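Local coordinates for DUF2179 domain-containing protein (Eubacterium ventriosum, PDB 3HLU) that is of unknown function but represents the C-terminal, GlnB-like DUF2179 part of a YitT-family membrane protein, possibly a regulatory domain, at residues D6-V14 / V49-L59; I21-L31 / K61-V69. One frame throughout, in Å; residues are numbered along the deposited sequence.

Contact 1: residues D6-V14 / V49-L59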
loop_
_atom_site.group_PDB
_atom_site.type_symbol
_atom_site.label_atom_id
_atom_site.label_comp_id
_atom_site.label_asym_id
_atom_site.label_seq_id
_atom_site.Cartn_x
_atom_site.Cartn_y
_atom_site.Cartn_z
ATOM N N ASP A 6 10.491 -4.762 19.113
ATOM C CA ASP A 6 9.961 -3.426 18.809
ATOM C C ASP A 6 10.946 -2.520 18.052
ATOM O O ASP A 6 11.239 -1.387 18.478
ATOM C CB ASP A 6 9.444 -2.720 20.074
ATOM C CG ASP A 6 7.949 -2.964 20.315
ATOM O OD1 ASP A 6 7.489 -4.103 20.050
ATOM O OD2 ASP A 6 7.239 -2.023 20.766
ATOM N N GLN A 7 11.446 -3.024 16.933
ATOM C CA GLN A 7 12.283 -2.220 16.054
ATOM C C GLN A 7 11.382 -1.273 15.262
ATOM O O GLN A 7 10.336 -1.683 14.735
ATOM C CB GLN A 7 13.080 -3.118 15.103
ATOM C CG GLN A 7 13.680 -4.358 15.763
ATOM C CD GLN A 7 13.455 -5.620 14.942
ATOM O OE1 GLN A 7 12.313 -5.969 14.622
ATOM N NE2 GLN A 7 14.542 -6.315 14.607
ATOM N N GLN A 8 11.777 -0.005 15.195
ATOM C CA GLN A 8 11.017 0.971 14.418
ATOM C C GLN A 8 10.892 0.521 12.962
ATOM O O GLN A 8 11.901 0.327 12.277
ATOM C CB GLN A 8 11.623 2.380 14.514
ATOM C CG GLN A 8 11.057 3.209 15.666
ATOM C CD GLN A 8 11.375 4.687 15.542
ATOM O OE1 GLN A 8 12.546 5.084 15.472
ATOM N NE2 GLN A 8 10.329 5.517 15.521
ATOM N N THR A 9 9.643 0.360 12.510
ATOM C CA THR A 9 9.328 -0.087 11.144
ATOM C C THR A 9 8.329 0.828 10.401
ATOM O O THR A 9 7.437 1.424 11.015
ATOM C CB THR A 9 8.807 -1.538 11.139
ATOM O OG1 THR A 9 8.454 -1.914 9.796
ATOM C CG2 THR A 9 7.600 -1.692 12.104
HETATM N N MSE A 10 8.498 0.932 9.079
HETATM C CA MSE A 10 7.725 1.854 8.234
HETATM C C MSE A 10 6.380 1.254 7.820
HETATM O O MSE A 10 6.302 0.070 7.466
HETATM C CB MSE A 10 8.522 2.211 6.982
HETATM C CG MSE A 10 7.664 2.670 5.844
HETATM SE SE MSE A 10 7.289 4.570 6.015
HETATM C CE MSE A 10 8.729 5.159 4.823
ATOM N N VAL A 11 5.323 2.063 7.851
ATOM C CA VAL A 11 3.985 1.532 7.631
ATOM C C VAL A 11 3.131 2.363 6.697
ATOM O O VAL A 11 3.080 3.574 6.789
ATOM C CB VAL A 11 3.244 1.335 8.953
ATOM C CG1 VAL A 11 1.778 1.079 8.707
ATOM C CG2 VAL A 11 3.861 0.193 9.710
ATOM N N TYR A 12 2.450 1.694 5.786
ATOM C CA TYR A 12 1.499 2.384 4.936
ATOM C C TYR A 12 0.085 1.952 5.302
ATOM O O TYR A 12 -0.185 0.782 5.515
ATOM C CB TYR A 12 1.797 2.117 3.465
ATOM C CG TYR A 12 3.253 2.328 3.103
ATOM C CD1 TYR A 12 4.165 1.288 3.196
ATOM C CD2 TYR A 12 3.715 3.566 2.663
ATOM C CE1 TYR A 12 5.495 1.473 2.860
ATOM C CE2 TYR A 12 5.046 3.759 2.324
ATOM C CZ TYR A 12 5.930 2.705 2.424
ATOM O OH TYR A 12 7.261 2.879 2.109
ATOM N N ILE A 13 -0.809 2.915 5.414
ATOM C CA ILE A 13 -2.165 2.601 5.754
ATOM C C ILE A 13 -3.016 3.013 4.584
ATOM O O ILE A 13 -3.009 4.180 4.191
ATOM C CB ILE A 13 -2.602 3.350 7.009
ATOM C CG1 ILE A 13 -1.777 2.880 8.199
ATOM C CG2 ILE A 13 -4.102 3.176 7.264
ATOM C CD1 ILE A 13 -2.013 3.692 9.440
ATOM N N VAL A 14 -3.721 2.037 4.016
ATOM C CA VAL A 14 -4.663 2.283 2.942
ATOM C C VAL A 14 -6.077 2.369 3.469
ATOM O O VAL A 14 -6.605 1.396 3.978
ATOM C CB VAL A 14 -4.662 1.141 1.937
ATOM C CG1 VAL A 14 -5.602 1.473 0.782
ATOM C CG2 VAL A 14 -3.256 0.855 1.451
ATOM N N VAL A 49 -1.952 7.828 0.645
ATOM C CA VAL A 49 -1.633 6.797 1.592
ATOM C C VAL A 49 -1.055 7.469 2.837
ATOM O O VAL A 49 -0.375 8.476 2.723
ATOM C CB VAL A 49 -0.643 5.814 0.924
ATOM C CG1 VAL A 49 0.297 5.165 1.926
ATOM C CG2 VAL A 49 -1.405 4.791 0.104
ATOM N N ILE A 50 -1.360 6.944 4.024
ATOM C CA ILE A 50 -0.705 7.407 5.247
ATOM C C ILE A 50 0.590 6.636 5.483
ATOM O O ILE A 50 0.586 5.415 5.596
ATOM C CB ILE A 50 -1.593 7.246 6.511
ATOM C CG1 ILE A 50 -2.930 7.950 6.356
ATOM C CG2 ILE A 50 -0.885 7.773 7.740
ATOM C CD1 ILE A 50 -3.878 7.626 7.470
HETATM N N MSE A 51 1.700 7.365 5.565
HETATM C CA MSE A 51 2.979 6.785 5.939
HETATM C C MSE A 51 3.355 7.124 7.384
HETATM O O MSE A 51 3.213 8.254 7.832
HETATM C CB MSE A 51 4.063 7.254 4.989
HETATM C CG MSE A 51 5.461 6.957 5.470
HETATM SE SE MSE A 51 6.683 7.387 4.022
HETATM C CE MSE A 51 5.491 8.524 2.940
ATOM N N CYS A 52 3.840 6.136 8.115
ATOM C CA CYS A 52 4.168 6.354 9.495
ATOM C C CYS A 52 5.211 5.344 9.940
ATOM O O CYS A 52 5.041 4.144 9.757
ATOM C CB CYS A 52 2.908 6.250 10.345
ATOM S SG CYS A 52 3.155 6.623 12.100
ATOM N N VAL A 53 6.306 5.839 10.507
ATOM C CA VAL A 53 7.301 4.971 11.118
ATOM C C VAL A 53 6.939 4.806 12.579
ATOM O O VAL A 53 6.532 5.763 13.235
ATOM C CB VAL A 53 8.708 5.551 11.005
ATOM C CG1 VAL A 53 9.075 5.772 9.543
ATOM C CG2 VAL A 53 8.797 6.864 11.778
HETATM N N MSE A 54 7.074 3.588 13.081
HETATM C CA MSE A 54 6.573 3.279 14.404
HETATM C C MSE A 54 7.031 1.907 14.874
HETATM O O MSE A 54 7.420 1.064 14.077
HETATM C CB MSE A 54 5.049 3.333 14.394
HETATM C CG MSE A 54 4.411 2.120 13.729
HETATM SE SE MSE A 54 2.447 2.205 13.585
HETATM C CE MSE A 54 2.281 3.101 11.846
ATOM N N ARG A 55 6.979 1.707 16.186
ATOM C CA ARG A 55 7.344 0.449 16.813
ATOM C C ARG A 55 6.131 -0.477 16.733
ATOM O O ARG A 55 5.010 0.001 16.538
ATOM C CB ARG A 55 7.761 0.702 18.271
ATOM C CG ARG A 55 8.436 2.066 18.500
ATOM C CD ARG A 55 9.069 2.204 19.885
ATOM N NE ARG A 55 10.475 1.786 19.890
ATOM C CZ ARG A 55 11.293 1.909 20.935
ATOM N NH1 ARG A 55 12.560 1.500 20.855
ATOM N NH2 ARG A 55 10.844 2.440 22.070
ATOM N N LYS A 56 6.349 -1.790 16.877
ATOM C CA LYS A 56 5.263 -2.784 16.770
ATOM C C LYS A 56 4.135 -2.626 17.808
ATOM O O LYS A 56 2.973 -2.924 17.530
ATOM C CB LYS A 56 5.815 -4.212 16.838
ATOM C CG LYS A 56 7.109 -4.463 16.042
ATOM C CD LYS A 56 7.578 -5.938 16.183
ATOM C CE LYS A 56 9.060 -6.107 15.823
ATOM N NZ LYS A 56 9.627 -7.400 16.308
ATOM N N ALA A 57 4.474 -2.178 19.008
ATOM C CA ALA A 57 3.468 -1.939 20.037
ATOM C C ALA A 57 2.473 -0.895 19.569
ATOM O O ALA A 57 1.262 -1.045 19.745
ATOM C CB ALA A 57 4.127 -1.481 21.311
ATOM N N THR A 58 2.996 0.173 18.983
ATOM C CA THR A 58 2.161 1.217 18.419
ATOM C C THR A 58 1.236 0.634 17.335
ATOM O O THR A 58 0.079 1.043 17.200
ATOM C CB THR A 58 3.015 2.356 17.804
ATOM O OG1 THR A 58 4.144 2.644 18.643
ATOM C CG2 THR A 58 2.184 3.597 17.627
ATOM N N LEU A 59 1.746 -0.323 16.566
ATOM C CA LEU A 59 0.984 -0.905 15.461
ATOM C C LEU A 59 -0.318 -1.535 15.935
ATOM O O LEU A 59 -1.328 -1.524 15.227
ATOM C CB LEU A 59 1.825 -1.945 14.728
ATOM C CG LEU A 59 1.223 -2.627 13.495
ATOM C CD1 LEU A 59 1.079 -1.648 12.333
ATOM C CD2 LEU A 59 2.086 -3.815 13.076
#
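Thr9 and Met54 open a ladder of paired backbone hydrogen bonds that continues through Val11–Cys52 to Ile13–Ile50. Thr9 N gives a nearly straight bond to Met54 O (2.8 Å, 172°); the bond from Val11 N to Cys52 O is weak. Between the Val11–Cys52 and Ile13–Ile50 pairs, Tyr12 CA makes a CA–H...O contact with Ile50 O.

The apolar contacts fall on both faces. Toward the helices, selenomethionine Met54 bends at its selenium (chi3 89°) and crosses Val11 at about a right angle, its CE 3.5 Å from Val11 CB. Beyond it Ile13 CB meets Ile50 CB at 4.1 Å. These are the two central strands of a ferredoxin-like βαββαβ fold, flanked by strands 34-40 and 74-77. On the opposite face Val49 CG1 sits at the edge of the Tyr12 ring, 3.7 Å from Tyr12 CB, while Met51 SE makes an oblique Met-aromatic contact 5.4 Å from the ring centroid. Tyr12 OH is hydrogen-bonded to Ser78 OG of the second subunit.

Polar contacts gather where the strand gives way to a helix. Asp6 OD2 accepts Ala57 N at 3.3 Å from above the carboxylate plane, a negative charge that would probably suit the helix start just after N-cap Arg55.

Contact 2: residues I21-L31 / K61-V69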
loop_
_atom_site.group_PDB
_atom_site.type_symbol
_atom_site.label_atom_id
_atom_site.label_comp_id
_atom_site.label_asym_id
_atom_site.label_seq_id
_atom_site.Cartn_x
_atom_site.Cartn_y
_atom_site.Cartn_z
ATOM N N ILE A 21 -8.591 8.931 10.088
ATOM C CA ILE A 21 -7.605 8.083 10.747
ATOM C C ILE A 21 -6.334 8.836 11.095
ATOM O O ILE A 21 -5.800 8.691 12.188
ATOM C CB ILE A 21 -7.207 6.882 9.882
ATOM C CG1 ILE A 21 -8.389 5.933 9.727
ATOM C CG2 ILE A 21 -6.019 6.157 10.511
ATOM C CD1 ILE A 21 -8.099 4.745 8.843
ATOM N N ALA A 22 -5.841 9.623 10.143
ATOM C CA ALA A 22 -4.624 10.392 10.337
ATOM C C ALA A 22 -4.775 11.371 11.483
ATOM O O ALA A 22 -3.850 11.535 12.265
ATOM C CB ALA A 22 -4.245 11.117 9.073
ATOM N N ASP A 23 -5.937 12.011 11.599
ATOM C CA ASP A 23 -6.143 12.988 12.664
ATOM C C ASP A 23 -6.151 12.324 14.036
ATOM O O ASP A 23 -5.489 12.795 14.956
ATOM C CB ASP A 23 -7.419 13.820 12.447
ATOM C CG ASP A 23 -7.271 14.861 11.313
ATOM O OD1 ASP A 23 -6.124 15.115 10.847
ATOM O OD2 ASP A 23 -8.317 15.417 10.881
ATOM N N ARG A 24 -6.888 11.227 14.165
ATOM C CA ARG A 24 -6.958 10.511 15.433
ATOM C C ARG A 24 -5.621 9.890 15.818
ATOM O O ARG A 24 -5.345 9.677 16.996
ATOM C CB ARG A 24 -8.043 9.436 15.394
ATOM C CG ARG A 24 -9.446 9.986 15.263
ATOM C CD ARG A 24 -10.498 8.903 15.490
ATOM N NE ARG A 24 -10.359 8.250 16.793
ATOM C CZ ARG A 24 -11.092 7.209 17.193
ATOM N NH1 ARG A 24 -12.020 6.698 16.393
ATOM N NH2 ARG A 24 -10.897 6.672 18.392
HETATM N N MSE A 25 -4.793 9.590 14.826
HETATM C CA MSE A 25 -3.474 9.034 15.096
HETATM C C MSE A 25 -2.614 10.085 15.774
HETATM O O MSE A 25 -1.840 9.785 16.692
HETATM C CB MSE A 25 -2.805 8.574 13.804
HETATM C CG MSE A 25 -3.195 7.177 13.362
HETATM SE SE MSE A 25 -2.361 6.686 11.674
HETATM C CE MSE A 25 -0.676 5.971 12.329
ATOM N N LEU A 26 -2.770 11.320 15.297
ATOM C CA LEU A 26 -2.060 12.482 15.816
ATOM C C LEU A 26 -2.587 12.948 17.166
ATOM O O LEU A 26 -1.820 13.363 18.025
ATOM C CB LEU A 26 -2.173 13.655 14.845
ATOM C CG LEU A 26 -1.863 14.989 15.541
ATOM C CD1 LEU A 26 -0.379 15.069 15.924
ATOM C CD2 LEU A 26 -2.262 16.194 14.692
ATOM N N GLN A 27 -3.901 12.918 17.337
ATOM C CA GLN A 27 -4.491 13.463 18.542
ATOM C C GLN A 27 -4.301 12.512 19.696
ATOM O O GLN A 27 -3.847 12.915 20.765
ATOM C CB GLN A 27 -5.969 13.771 18.335
ATOM C CG GLN A 27 -6.211 15.133 17.679
ATOM C CD GLN A 27 -7.466 15.152 16.806
ATOM O OE1 GLN A 27 -8.302 14.222 16.855
ATOM N NE2 GLN A 27 -7.598 16.204 15.992
ATOM N N GLU A 28 -4.619 11.244 19.468
ATOM C CA GLU A 28 -4.742 10.292 20.557
ATOM C C GLU A 28 -3.526 9.409 20.747
ATOM O O GLU A 28 -3.388 8.764 21.788
ATOM C CB GLU A 28 -5.986 9.440 20.358
ATOM C CG GLU A 28 -7.243 10.273 20.342
ATOM C CD GLU A 28 -8.379 9.615 19.590
ATOM O OE1 GLU A 28 -8.348 8.369 19.472
ATOM O OE2 GLU A 28 -9.292 10.350 19.122
ATOM N N LEU A 29 -2.646 9.373 19.746
ATOM C CA LEU A 29 -1.402 8.603 19.843
ATOM C C LEU A 29 -0.150 9.455 19.554
ATOM O O LEU A 29 0.971 8.963 19.581
ATOM C CB LEU A 29 -1.467 7.387 18.935
ATOM C CG LEU A 29 -2.771 6.594 19.064
ATOM C CD1 LEU A 29 -2.840 5.495 17.997
ATOM C CD2 LEU A 29 -2.930 6.016 20.470
ATOM N N ASP A 30 -0.350 10.743 19.301
ATOM C CA ASP A 30 0.764 11.674 19.101
ATOM C C ASP A 30 1.724 11.215 18.024
ATOM O O ASP A 30 2.905 11.572 18.037
ATOM C CB ASP A 30 1.533 11.905 20.408
ATOM C CG ASP A 30 0.625 12.287 21.558
ATOM O OD1 ASP A 30 0.317 13.505 21.698
ATOM O OD2 ASP A 30 0.221 11.364 22.316
ATOM N N LEU A 31 1.213 10.423 17.088
ATOM C CA LEU A 31 2.043 9.894 16.021
ATOM C C LEU A 31 2.185 10.914 14.931
ATOM O O LEU A 31 1.211 11.579 14.558
ATOM C CB LEU A 31 1.431 8.626 15.445
ATOM C CG LEU A 31 1.574 7.398 16.325
ATOM C CD1 LEU A 31 0.610 6.386 15.842
ATOM C CD2 LEU A 31 3.001 6.895 16.278
ATOM N N LYS A 61 -2.035 -0.501 18.650
ATOM C CA LYS A 61 -2.962 0.572 18.969
ATOM C C LYS A 61 -3.613 1.104 17.699
ATOM O O LYS A 61 -4.809 1.365 17.664
ATOM C CB LYS A 61 -2.265 1.704 19.731
ATOM C CG LYS A 61 -1.613 1.279 21.055
ATOM C CD LYS A 61 -1.390 2.490 21.978
ATOM C CE LYS A 61 -0.383 2.199 23.103
ATOM N NZ LYS A 61 1.039 2.062 22.626
ATOM N N VAL A 62 -2.813 1.250 16.653
ATOM C CA VAL A 62 -3.291 1.793 15.386
ATOM C C VAL A 62 -4.310 0.864 14.762
ATOM O O VAL A 62 -5.366 1.285 14.316
ATOM C CB VAL A 62 -2.122 1.998 14.394
ATOM C CG1 VAL A 62 -2.633 2.133 12.972
ATOM C CG2 VAL A 62 -1.311 3.211 14.785
ATOM N N ARG A 63 -3.980 -0.415 14.746
ATOM C CA ARG A 63 -4.901 -1.421 14.262
ATOM C C ARG A 63 -6.278 -1.330 14.926
ATOM O O ARG A 63 -7.307 -1.466 14.274
ATOM C CB ARG A 63 -4.315 -2.802 14.489
ATOM C CG ARG A 63 -4.928 -3.803 13.583
ATOM C CD ARG A 63 -4.678 -5.193 14.053
ATOM N NE ARG A 63 -4.860 -6.114 12.946
ATOM C CZ ARG A 63 -4.194 -7.254 12.828
ATOM N NH1 ARG A 63 -3.309 -7.592 13.765
ATOM N NH2 ARG A 63 -4.403 -8.043 11.771
ATOM N N ASN A 64 -6.289 -1.096 16.230
ATOM C CA ASN A 64 -7.540 -0.991 16.966
ATOM C C ASN A 64 -8.287 0.271 16.629
ATOM O O ASN A 64 -9.509 0.352 16.730
ATOM C CB ASN A 64 -7.284 -1.090 18.464
ATOM C CG ASN A 64 -6.953 -2.519 18.885
ATOM O OD1 ASN A 64 -7.042 -3.450 18.073
ATOM N ND2 ASN A 64 -6.562 -2.701 20.145
ATOM N N LEU A 65 -7.537 1.261 16.196
ATOM C CA LEU A 65 -8.129 2.501 15.785
ATOM C C LEU A 65 -8.787 2.304 14.428
ATOM O O LEU A 65 -9.787 2.940 14.113
ATOM C CB LEU A 65 -7.032 3.549 15.732
ATOM C CG LEU A 65 -7.222 4.782 14.869
ATOM C CD1 LEU A 65 -8.366 5.616 15.402
ATOM C CD2 LEU A 65 -5.923 5.569 14.866
ATOM N N LEU A 66 -8.230 1.406 13.627
ATOM C CA LEU A 66 -8.788 1.125 12.312
ATOM C C LEU A 66 -10.156 0.493 12.452
ATOM O O LEU A 66 -11.119 0.901 11.795
ATOM C CB LEU A 66 -7.884 0.171 11.551
ATOM C CG LEU A 66 -6.517 0.709 11.171
ATOM C CD1 LEU A 66 -5.781 -0.253 10.229
ATOM C CD2 LEU A 66 -6.715 2.086 10.554
ATOM N N LYS A 67 -10.224 -0.522 13.307
ATOM C CA LYS A 67 -11.478 -1.192 13.605
ATOM C C LYS A 67 -12.541 -0.149 13.906
ATOM O O LYS A 67 -13.703 -0.277 13.528
ATOM C CB LYS A 67 -11.297 -2.130 14.794
ATOM C CG LYS A 67 -10.387 -3.322 14.478
ATOM C CD LYS A 67 -10.010 -4.140 15.712
ATOM C CE LYS A 67 -8.826 -5.040 15.402
ATOM N NZ LYS A 67 -8.232 -5.710 16.595
ATOM N N GLU A 68 -12.113 0.917 14.558
ATOM C CA GLU A 68 -13.029 1.918 15.053
ATOM C C GLU A 68 -13.488 2.900 13.974
ATOM O O GLU A 68 -14.427 3.655 14.185
ATOM C CB GLU A 68 -12.345 2.658 16.202
ATOM C CG GLU A 68 -13.203 3.655 16.956
ATOM C CD GLU A 68 -12.777 3.786 18.428
ATOM O OE1 GLU A 68 -11.833 3.064 18.859
ATOM O OE2 GLU A 68 -13.402 4.602 19.151
ATOM N N VAL A 69 -12.840 2.899 12.816
ATOM C CA VAL A 69 -13.091 3.960 11.845
ATOM C C VAL A 69 -13.404 3.425 10.470
ATOM O O VAL A 69 -14.366 3.866 9.834
ATOM C CB VAL A 69 -11.874 4.868 11.691
ATOM C CG1 VAL A 69 -12.109 5.875 10.583
ATOM C CG2 VAL A 69 -11.571 5.551 12.990
#
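Leu65 pushes one methyl against Arg24 and the other against Met25, midway between helices 18-28 and 56-67. With CG anti to the backbone N (chi1 158°), its fork faces helix 18-28: CD2 lies 3.5 Å from Met25 CG, and CD1 sits over the centre of the Arg24 guanidinium, 3.5 Å above its plane. Deeper, on the sheet side, packing is close. The Ile21 and Leu66 side chains cross at about a right angle, Ile21 CD1 3.5 Å from Leu66 CD2, and Val62 CG2 meets both Met25 CE (3.7 Å) and Leu31 CD1 (3.9 Å). In this ferredoxin-like fold the two helices cover one face of the antiparallel sheet, their segments at 135° with axes 10.7 Å apart.

The outer side is looser and polar. Arg24 NH2 forms a salt bridge with Glu28 OE1, on the oxygen's syn lone pair and in the guanidinium plane, and a second with Glu68 OE2, its hydrogen bond weak at 3.3 Å, the Glu68 carboxylate turned 85° to that plane. A leucine in place of Arg24 would probably leave Glu28 and Glu68 without their shared positive partner. Farther along, Leu29 CD2 meets the aliphatic part of Lys61, CD nearest at 4.1 Å.

In the fold
Along the chain the segments alternate: 6-14, 21-31, 49-59, then 61-69, so contact 1 joins the first and third strands and contact 2 the two helices that follow them. The centres of the contacts lie 12 Å apart, one within the sheet and the other in the helical layer above it, and helix 56-67 takes part in both. The layers meet directly: Met25 SE packs on Ile13 CD1 at 3.8 Å, Met25 CE on Cys52 SG, and Ala22 on Ile50, making one hydrophobic core. Both contacts also reach the second subunit, contact 1 through Tyr12, Val14 and Val49, contact 2 through Arg63, Leu66 and Lys67, so strand and helix elements alike take part in the dimer.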